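Local coordinates for carboxyvinyl-carboxyphosphonate phosphorylmutase (Bacillus anthracis, PDB 4IQD), which belongs to the phosphoenolpyruvate phosphomutase family of TIM-barrel enzymes and holds pyruvic acid in the pocket of its barrel, at residues Asn28-Gln32 and Ala229-Ala233; Pro213-Thr219 and Phe237-Pro243. All coordinates share one frame; numbering follows the deposited sequence.

Interaction 1: residues Asn28-Gln32 and Ala229-Ala233; sequences NEILQ and AEEFA
Ile30 lies against one side of the short helix 229-234, and its CB, CG2 and CD1 each meet the helix. Its CB faces the methyl group of Ala233, CB to CB 3.8 Å. CG2 reaches one turn back, 3.8 Å from Ala229 CB and 3.5 Å from the carbonyl oxygen Ala229 O. That oxygen also accepts the helical hydrogen bond from Ala233 N, at 2.9 Å, so the methyl packs beside a carbonyl already engaged within the helix. With CG1 anti to the backbone N (chi1 -175°), CD1 reaches across the helix to Phe232 CB, 4.0 Å away, while the Phe232 ring itself leads off elsewhere. Gln32 approaches the methyl of Ala229 from a different direction: its NE2 comes within 3.6 Å of Ala229 CB, a van der Waals contact, and is held in place by a hydrogen bond to Tyr242 OH. At the exposed border, Glu29 OE2 and Glu230 OE1 lie 3.9 Å apart, the two side chains crossing at about a right angle; the like charges probably repel, although Glu29 OE2 also receives a weak hydrogen bond from Ile30 N. No hydrogen bond joins the two segments, so the contact is apolar packing with a charged rim. The helix thereby covers the start of barrel strand 31-34, whose Leu31 pairs through its backbone with Gln238 and Val240 beside and within the adjoining strand 239-242.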
ATOM      1  N   ASN A  28     -17.002 -22.717 -16.692  1.00 33.89           N
ATOM      2  CA  ASN A  28     -16.424 -23.310 -17.883  1.00 38.59           C
ATOM      3  C   ASN A  28     -15.174 -22.561 -18.332  1.00 37.74           C
ATOM      4  O   ASN A  28     -14.208 -23.168 -18.790  1.00 39.75           O
ATOM      5  CB  ASN A  28     -17.464 -23.328 -19.004  1.00 44.54           C
ATOM      6  CG  ASN A  28     -17.311 -24.519 -19.921  1.00 47.70           C
ATOM      7  OD1 ASN A  28     -16.581 -25.462 -19.617  1.00 48.57           O
ATOM      8  ND2 ASN A  28     -18.009 -24.487 -21.049  1.00 48.02           N
ATOM      9  N   GLU A  29     -15.197 -21.240 -18.188  1.00 37.52           N
ATOM     10  CA  GLU A  29     -14.078 -20.399 -18.602  1.00 37.44           C
ATOM     11  C   GLU A  29     -13.105 -20.147 -17.454  1.00 31.19           C
ATOM     12  O   GLU A  29     -13.511 -20.012 -16.298  1.00 30.87           O
ATOM     13  CB  GLU A  29     -14.583 -19.074 -19.179  1.00 43.39           C
ATOM     14  CG  GLU A  29     -14.149 -18.818 -20.620  1.00 52.67           C
ATOM     15  CD  GLU A  29     -12.718 -18.314 -20.733  1.00 59.81           C
ATOM     16  OE1 GLU A  29     -12.502 -17.096 -20.559  1.00 64.11           O
ATOM     17  OE2 GLU A  29     -11.810 -19.132 -20.999  1.00 60.35           O
ATOM     18  N   ILE A  30     -11.820 -20.085 -17.780  1.00 27.96           N
ATOM     19  CA  ILE A  30     -10.783 -19.970 -16.764  1.00 24.75           C
ATOM     20  C   ILE A  30     -10.916 -18.672 -15.968  1.00 23.65           C
ATOM     21  O   ILE A  30     -11.272 -17.628 -16.513  1.00 20.13           O
ATOM     22  CB  ILE A  30      -9.373 -20.104 -17.386  1.00 25.40           C
ATOM     23  CG1 ILE A  30      -8.293 -20.103 -16.301  1.00 22.81           C
ATOM     24  CG2 ILE A  30      -9.137 -19.015 -18.420  1.00 27.94           C
ATOM     25  CD1 ILE A  30      -7.257 -21.193 -16.463  1.00 21.61           C
ATOM     26  N   LEU A  31     -10.661 -18.755 -14.667  1.00 19.71           N
ATOM     27  CA  LEU A  31     -10.759 -17.595 -13.793  1.00 25.82           C
ATOM     28  C   LEU A  31      -9.399 -16.938 -13.615  1.00 20.68           C
ATOM     29  O   LEU A  31      -8.458 -17.564 -13.138  1.00 23.19           O
ATOM     30  CB  LEU A  31     -11.312 -18.007 -12.430  1.00 23.84           C
ATOM     31  CG  LEU A  31     -11.357 -16.905 -11.372  1.00 23.48           C
ATOM     32  CD1 LEU A  31     -12.362 -15.827 -11.756  1.00 22.07           C
ATOM     33  CD2 LEU A  31     -11.676 -17.485 -10.005  1.00 23.36           C
ATOM     34  N   GLN A  32      -9.293 -15.675 -14.011  1.00 20.25           N
ATOM     35  CA  GLN A  32      -8.070 -14.927 -13.771  1.00 18.47           C
ATOM     36  C   GLN A  32      -8.164 -14.220 -12.425  1.00 22.96           C
ATOM     37  O   GLN A  32      -9.126 -13.503 -12.152  1.00 20.62           O
ATOM     38  CB  GLN A  32      -7.813 -13.920 -14.889  1.00 23.99           C
ATOM     39  CG  GLN A  32      -7.520 -14.540 -16.242  1.00 23.53           C
ATOM     40  CD  GLN A  32      -7.162 -13.500 -17.285  1.00 26.37           C
ATOM     41  OE1 GLN A  32      -7.989 -12.670 -17.658  1.00 28.50           O
ATOM     42  NE2 GLN A  32      -5.920 -13.533 -17.753  1.00 26.32           N
ATOM     43  N   ALA A 229      -4.074 -17.277 -20.414  1.00 20.62           N
ATOM     44  CA  ALA A 229      -5.072 -17.938 -19.582  1.00 25.56           C
ATOM     45  C   ALA A 229      -5.826 -18.986 -20.395  1.00 26.15           C
ATOM     46  O   ALA A 229      -6.175 -20.050 -19.888  1.00 24.63           O
ATOM     47  CB  ALA A 229      -6.031 -16.922 -18.999  1.00 20.36           C
ATOM     48  N   GLU A 230      -6.068 -18.670 -21.664  1.00 30.01           N
ATOM     49  CA  GLU A 230      -6.704 -19.599 -22.591  1.00 32.25           C
ATOM     50  C   GLU A 230      -5.835 -20.836 -22.742  1.00 27.30           C
ATOM     51  O   GLU A 230      -6.336 -21.958 -22.790  1.00 27.63           O
ATOM     52  CB  GLU A 230      -6.914 -18.931 -23.954  1.00 40.96           C
ATOM     53  CG  GLU A 230      -7.407 -19.862 -25.055  1.00 49.68           C
ATOM     54  CD  GLU A 230      -8.898 -20.138 -24.976  1.00 54.78           C
ATOM     55  OE1 GLU A 230      -9.599 -19.428 -24.222  1.00 57.01           O
ATOM     56  OE2 GLU A 230      -9.366 -21.064 -25.674  1.00 53.97           O
ATOM     57  N   GLU A 231      -4.526 -20.624 -22.808  1.00 23.90           N
ATOM     58  CA  GLU A 231      -3.592 -21.736 -22.885  1.00 26.03           C
ATOM     59  C   GLU A 231      -3.691 -22.622 -21.647  1.00 24.38           C
ATOM     60  O   GLU A 231      -3.943 -23.809 -21.773  1.00 25.95           O
ATOM     61  CB  GLU A 231      -2.165 -21.241 -23.134  1.00 29.01           C
ATOM     62  CG  GLU A 231      -1.883 -20.974 -24.611  1.00 29.94           C
ATOM     63  CD  GLU A 231      -0.673 -20.094 -24.841  1.00 34.06           C
ATOM     64  OE1 GLU A 231      -0.087 -20.155 -25.942  1.00 37.44           O
ATOM     65  OE2 GLU A 231      -0.310 -19.328 -23.929  1.00 36.39           O
ATOM     66  N   PHE A 232      -3.543 -22.040 -20.460  1.00 24.36           N
ATOM     67  CA  PHE A 232      -3.707 -22.790 -19.213  1.00 25.24           C
ATOM     68  C   PHE A 232      -5.020 -23.557 -19.149  1.00 21.55           C
ATOM     69  O   PHE A 232      -5.078 -24.660 -18.610  1.00 23.15           O
ATOM     70  CB  PHE A 232      -3.645 -21.857 -18.009  1.00 27.20           C
ATOM     71  CG  PHE A 232      -2.275 -21.342 -17.713  1.00 26.63           C
ATOM     72  CD1 PHE A 232      -1.990 -20.000 -17.850  1.00 20.58           C
ATOM     73  CD2 PHE A 232      -1.276 -22.200 -17.292  1.00 20.93           C
ATOM     74  CE1 PHE A 232      -0.739 -19.525 -17.582  1.00 22.22           C
ATOM     75  CE2 PHE A 232      -0.015 -21.726 -17.015  1.00 23.55           C
ATOM     76  CZ  PHE A 232       0.255 -20.385 -17.160  1.00 20.58           C
ATOM     77  N   ALA A 233      -6.073 -22.959 -19.698  1.00 28.54           N
ATOM     78  CA  ALA A 233      -7.411 -23.530 -19.616  1.00 27.80           C
ATOM     79  C   ALA A 233      -7.525 -24.875 -20.324  1.00 29.56           C
ATOM     80  O   ALA A 233      -8.033 -25.832 -19.750  1.00 33.84           O
ATOM     81  CB  ALA A 233      -8.441 -22.555 -20.161  1.00 21.69           C
TER

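Interaction 2: residues Pro213-Thr219 and Phe237-Pro243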
ATOM      1  N   PRO A 213     -10.006 -29.059  -9.009  1.00 22.83           N
ATOM      2  CA  PRO A 213      -9.609 -27.966  -9.898  1.00 23.58           C
ATOM      3  C   PRO A 213      -8.169 -27.568  -9.615  1.00 21.39           C
ATOM      4  O   PRO A 213      -7.713 -27.698  -8.480  1.00 23.52           O
ATOM      5  CB  PRO A 213     -10.546 -26.830  -9.492  1.00 26.55           C
ATOM      6  CG  PRO A 213     -11.733 -27.507  -8.908  1.00 28.31           C
ATOM      7  CD  PRO A 213     -11.203 -28.723  -8.219  1.00 25.73           C
ATOM      8  N   LEU A 214      -7.458 -27.097 -10.631  1.00 23.21           N
ATOM      9  CA  LEU A 214      -6.059 -26.739 -10.457  1.00 19.06           C
ATOM     10  C   LEU A 214      -5.822 -25.254 -10.669  1.00 16.88           C
ATOM     11  O   LEU A 214      -6.496 -24.616 -11.477  1.00 18.21           O
ATOM     12  CB  LEU A 214      -5.173 -27.559 -11.396  1.00 20.77           C
ATOM     13  CG  LEU A 214      -5.267 -29.076 -11.229  1.00 22.11           C
ATOM     14  CD1 LEU A 214      -4.229 -29.767 -12.086  1.00 25.80           C
ATOM     15  CD2 LEU A 214      -5.115 -29.475  -9.773  1.00 22.74           C
ATOM     16  N   LEU A 215      -4.856 -24.722  -9.927  1.00 20.90           N
ATOM     17  CA  LEU A 215      -4.462 -23.325 -10.012  1.00 19.62           C
ATOM     18  C   LEU A 215      -3.122 -23.223 -10.721  1.00 20.72           C
ATOM     19  O   LEU A 215      -2.231 -24.040 -10.495  1.00 18.78           O
ATOM     20  CB  LEU A 215      -4.351 -22.740  -8.601  1.00 16.59           C
ATOM     21  CG  LEU A 215      -4.086 -21.252  -8.338  1.00 16.68           C
ATOM     22  CD1 LEU A 215      -4.493 -20.947  -6.920  1.00 29.69           C
ATOM     23  CD2 LEU A 215      -2.632 -20.859  -8.538  1.00 17.01           C
ATOM     24  N   ALA A 216      -2.984 -22.212 -11.569  1.00 23.56           N
ATOM     25  CA  ALA A 216      -1.723 -21.929 -12.235  1.00 21.29           C
ATOM     26  C   ALA A 216      -1.137 -20.645 -11.670  1.00 17.05           C
ATOM     27  O   ALA A 216      -1.851 -19.666 -11.476  1.00 22.17           O
ATOM     28  CB  ALA A 216      -1.931 -21.804 -13.728  1.00 17.31           C
ATOM     29  N   ASN A 217       0.162 -20.657 -11.400  1.00 20.28           N
ATOM     30  CA  ASN A 217       0.850 -19.502 -10.834  1.00 20.50           C
ATOM     31  C   ASN A 217       1.582 -18.692 -11.893  1.00 23.95           C
ATOM     32  O   ASN A 217       2.710 -19.022 -12.255  1.00 27.28           O
ATOM     33  CB  ASN A 217       1.856 -19.969  -9.783  1.00 20.28           C
ATOM     34  CG  ASN A 217       2.610 -18.820  -9.135  1.00 25.16           C
ATOM     35  OD1 ASN A 217       2.142 -17.680  -9.111  1.00 29.18           O
ATOM     36  ND2 ASN A 217       3.783 -19.122  -8.594  1.00 23.95           N
HETATM   37  N   MSE A 218       0.953 -17.633 -12.388  1.00 25.21           N
HETATM   38  CA  MSE A 218       1.628 -16.790 -13.365  1.00 25.52           C
HETATM   39  C   MSE A 218       2.425 -15.625 -12.813  1.00 23.72           C
HETATM   40  O   MSE A 218       2.124 -14.466 -13.084  1.00 25.43           O
HETATM   41  CB  MSE A 218       0.697 -16.333 -14.478  1.00 24.73           C
HETATM   42  CG  MSE A 218       0.713 -17.279 -15.647  1.00 30.23           C
HETATM   43 SE   MSE A 218       2.272 -17.153 -16.832  0.88 29.44          SE
HETATM   44  CE  MSE A 218       3.746 -17.700 -15.704  1.00 25.62           C
ATOM     45  N   THR A 219       3.462 -15.951 -12.055  1.00 22.61           N
ATOM     46  CA  THR A 219       4.360 -14.940 -11.532  1.00 20.95           C
ATOM     47  C   THR A 219       5.509 -14.743 -12.520  1.00 23.67           C
ATOM     48  O   THR A 219       5.955 -15.689 -13.167  1.00 24.52           O
ATOM     49  CB  THR A 219       4.870 -15.319 -10.131  1.00 24.45           C
ATOM     50  OG1 THR A 219       5.664 -14.254  -9.597  1.00 30.45           O
ATOM     51  CG2 THR A 219       5.682 -16.601 -10.176  1.00 22.54           C
ATOM     52  N   PHE A 237      -6.242 -26.284 -16.413  1.00 24.93           N
ATOM     53  CA  PHE A 237      -6.363 -25.366 -15.282  1.00 21.65           C
ATOM     54  C   PHE A 237      -7.683 -24.613 -15.300  1.00 21.37           C
ATOM     55  O   PHE A 237      -8.232 -24.332 -16.359  1.00 24.81           O
ATOM     56  CB  PHE A 237      -5.190 -24.386 -15.245  1.00 21.11           C
ATOM     57  CG  PHE A 237      -3.901 -25.016 -14.813  1.00 22.11           C
ATOM     58  CD1 PHE A 237      -3.618 -25.184 -13.470  1.00 22.34           C
ATOM     59  CD2 PHE A 237      -2.979 -25.450 -15.748  1.00 21.40           C
ATOM     60  CE1 PHE A 237      -2.440 -25.771 -13.067  1.00 23.69           C
ATOM     61  CE2 PHE A 237      -1.798 -26.036 -15.350  1.00 24.88           C
ATOM     62  CZ  PHE A 237      -1.528 -26.196 -14.006  1.00 24.56           C
ATOM     63  N   GLN A 238      -8.188 -24.292 -14.116  1.00 23.18           N
ATOM     64  CA  GLN A 238      -9.485 -23.635 -14.002  1.00 21.78           C
ATOM     65  C   GLN A 238      -9.388 -22.277 -13.317  1.00 22.53           C
ATOM     66  O   GLN A 238     -10.387 -21.578 -13.157  1.00 22.72           O
ATOM     67  CB  GLN A 238     -10.469 -24.552 -13.279  1.00 23.04           C
ATOM     68  CG  GLN A 238     -10.550 -25.925 -13.919  1.00 28.76           C
ATOM     69  CD  GLN A 238     -11.436 -26.881 -13.162  1.00 33.60           C
ATOM     70  OE1 GLN A 238     -12.525 -26.520 -12.721  1.00 37.66           O
ATOM     71  NE2 GLN A 238     -10.973 -28.116 -13.007  1.00 36.65           N
HETATM   72  N   MSE A 239      -8.178 -21.907 -12.916  1.00 23.86           N
HETATM   73  CA  MSE A 239      -7.928 -20.584 -12.366  1.00 20.16           C
HETATM   74  C   MSE A 239      -6.443 -20.275 -12.463  1.00 25.70           C
HETATM   75  O   MSE A 239      -5.612 -21.184 -12.462  1.00 22.98           O
HETATM   76  CB  MSE A 239      -8.407 -20.493 -10.917  1.00 24.69           C
HETATM   77  CG  MSE A 239      -7.405 -20.980  -9.889  1.00 27.15           C
HETATM   78 SE   MSE A 239      -8.197 -21.263  -8.132  0.61 30.28          SE
HETATM   79  CE  MSE A 239      -9.009 -23.002  -8.465  1.00 20.43           C
ATOM     80  N   VAL A 240      -6.112 -18.995 -12.566  1.00 19.79           N
ATOM     81  CA  VAL A 240      -4.724 -18.580 -12.692  1.00 19.67           C
ATOM     82  C   VAL A 240      -4.474 -17.273 -11.955  1.00 24.62           C
ATOM     83  O   VAL A 240      -5.253 -16.327 -12.061  1.00 21.36           O
ATOM     84  CB  VAL A 240      -4.298 -18.453 -14.172  1.00 19.80           C
ATOM     85  CG1 VAL A 240      -5.333 -17.680 -14.963  1.00 23.60           C
ATOM     86  CG2 VAL A 240      -2.928 -17.807 -14.289  1.00 19.68           C
ATOM     87  N   ILE A 241      -3.384 -17.233 -11.197  1.00 29.50           N
ATOM     88  CA  ILE A 241      -3.045 -16.056 -10.413  1.00 19.04           C
ATOM     89  C   ILE A 241      -1.891 -15.256 -11.015  1.00 18.95           C
ATOM     90  O   ILE A 241      -0.983 -15.811 -11.635  1.00 19.08           O
ATOM     91  CB  ILE A 241      -2.692 -16.430  -8.961  1.00 18.99           C
ATOM     92  CG1 ILE A 241      -1.507 -17.391  -8.934  1.00 19.11           C
ATOM     93  CG2 ILE A 241      -3.891 -17.054  -8.264  1.00 27.96           C
ATOM     94  CD1 ILE A 241      -1.065 -17.763  -7.544  1.00 19.10           C
ATOM     95  N   TYR A 242      -1.953 -13.943 -10.824  1.00 18.78           N
ATOM     96  CA  TYR A 242      -0.885 -13.031 -11.206  1.00 23.11           C
ATOM     97  C   TYR A 242      -0.512 -12.268  -9.938  1.00 20.60           C
ATOM     98  O   TYR A 242      -0.895 -11.113  -9.762  1.00 19.19           O
ATOM     99  CB  TYR A 242      -1.363 -12.084 -12.314  1.00 21.28           C
ATOM    100  CG  TYR A 242      -1.973 -12.803 -13.504  1.00 21.56           C
ATOM    101  CD1 TYR A 242      -1.210 -13.111 -14.623  1.00 25.87           C
ATOM    102  CD2 TYR A 242      -3.311 -13.181 -13.502  1.00 25.72           C
ATOM    103  CE1 TYR A 242      -1.760 -13.773 -15.707  1.00 25.09           C
ATOM    104  CE2 TYR A 242      -3.869 -13.846 -14.582  1.00 27.14           C
ATOM    105  CZ  TYR A 242      -3.088 -14.137 -15.679  1.00 25.40           C
ATOM    106  OH  TYR A 242      -3.640 -14.795 -16.753  1.00 23.51           O
ATOM    107  N   PRO A 243       0.238 -12.933  -9.045  1.00 23.17           N
ATOM    108  CA  PRO A 243       0.371 -12.594  -7.622  1.00 18.42           C
ATOM    109  C   PRO A 243       1.070 -11.281  -7.309  1.00 18.48           C
ATOM    110  O   PRO A 243       0.620 -10.552  -6.425  1.00 20.26           O
ATOM    111  CB  PRO A 243       1.217 -13.750  -7.065  1.00 24.01           C
ATOM    112  CG  PRO A 243       1.150 -14.821  -8.085  1.00 25.04           C
ATOM    113  CD  PRO A 243       1.032 -14.122  -9.389  1.00 25.64           C
TER
HETATM  114  O   HOH W   1      -8.376 -28.082 -12.981  1.00 32.23           O
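Leu215 and the selenomethionine Met239 meet on one face of two neighbouring parallel strands, CG to CG 3.7 Å. Along Leu215, CB rests on CG of Met239; CG sits over the same atom; CD1 turns to the selenium, 3.9 Å from Met239 SE; and CD2 reaches Ile241 CD1, 3.6 Å away. Placing CG anti to the backbone N (chi1 -174°) lets the two methyl groups span both neighbours. On the opposite face, Ala216 CB sits over the Phe237 ring in a CH-pi contact, 3.9 Å from the ring centroid and 17° off its normal. Strands 215-217 and 239-242, with helix 229-234 between them in sequence, form a beta-alpha-beta unit of the TIM barrel. Their backbones alternate partners as parallel strands do: Ala216 N donates to Met239 O, Ile241 N to Ala216 O at 2.9 Å and almost in line with the carbonyl, and Met218 N to Ile241 O. Where the strands begin, Gln238 N bonds Leu214 O, while one water accepts from both Leu214 N and Gln238 NE2. Near the other end, Asn217 OD1 is buried against Pro243 CG, 3.2 Å away, and has no hydrogen-bond partner in the model.

The centres of interactions 1 and 2 lie about 9 Å apart, and strand 239-242 connects them: it pairs with 215-217 on one side and 31-34 on the other. Across the latter seam Leu31 O lies 2.8 Å from Val240 N, and Ile30 CD1 packs 3.3 Å from Phe237 O. Helix 229-234, a partner in interaction 1, also packs on interaction 2, with Phe232 CE1 3.3 Å from Met218 CG. In interaction 2, Thr219 and Pro243 touch the pyruvic acid in the barrel pocket, the Pro243 side chain being about 3 Å from it; Glu231, on the helix of interaction 1, belongs to a separate pyruvic acid site. Both contacts also reach the second subunit.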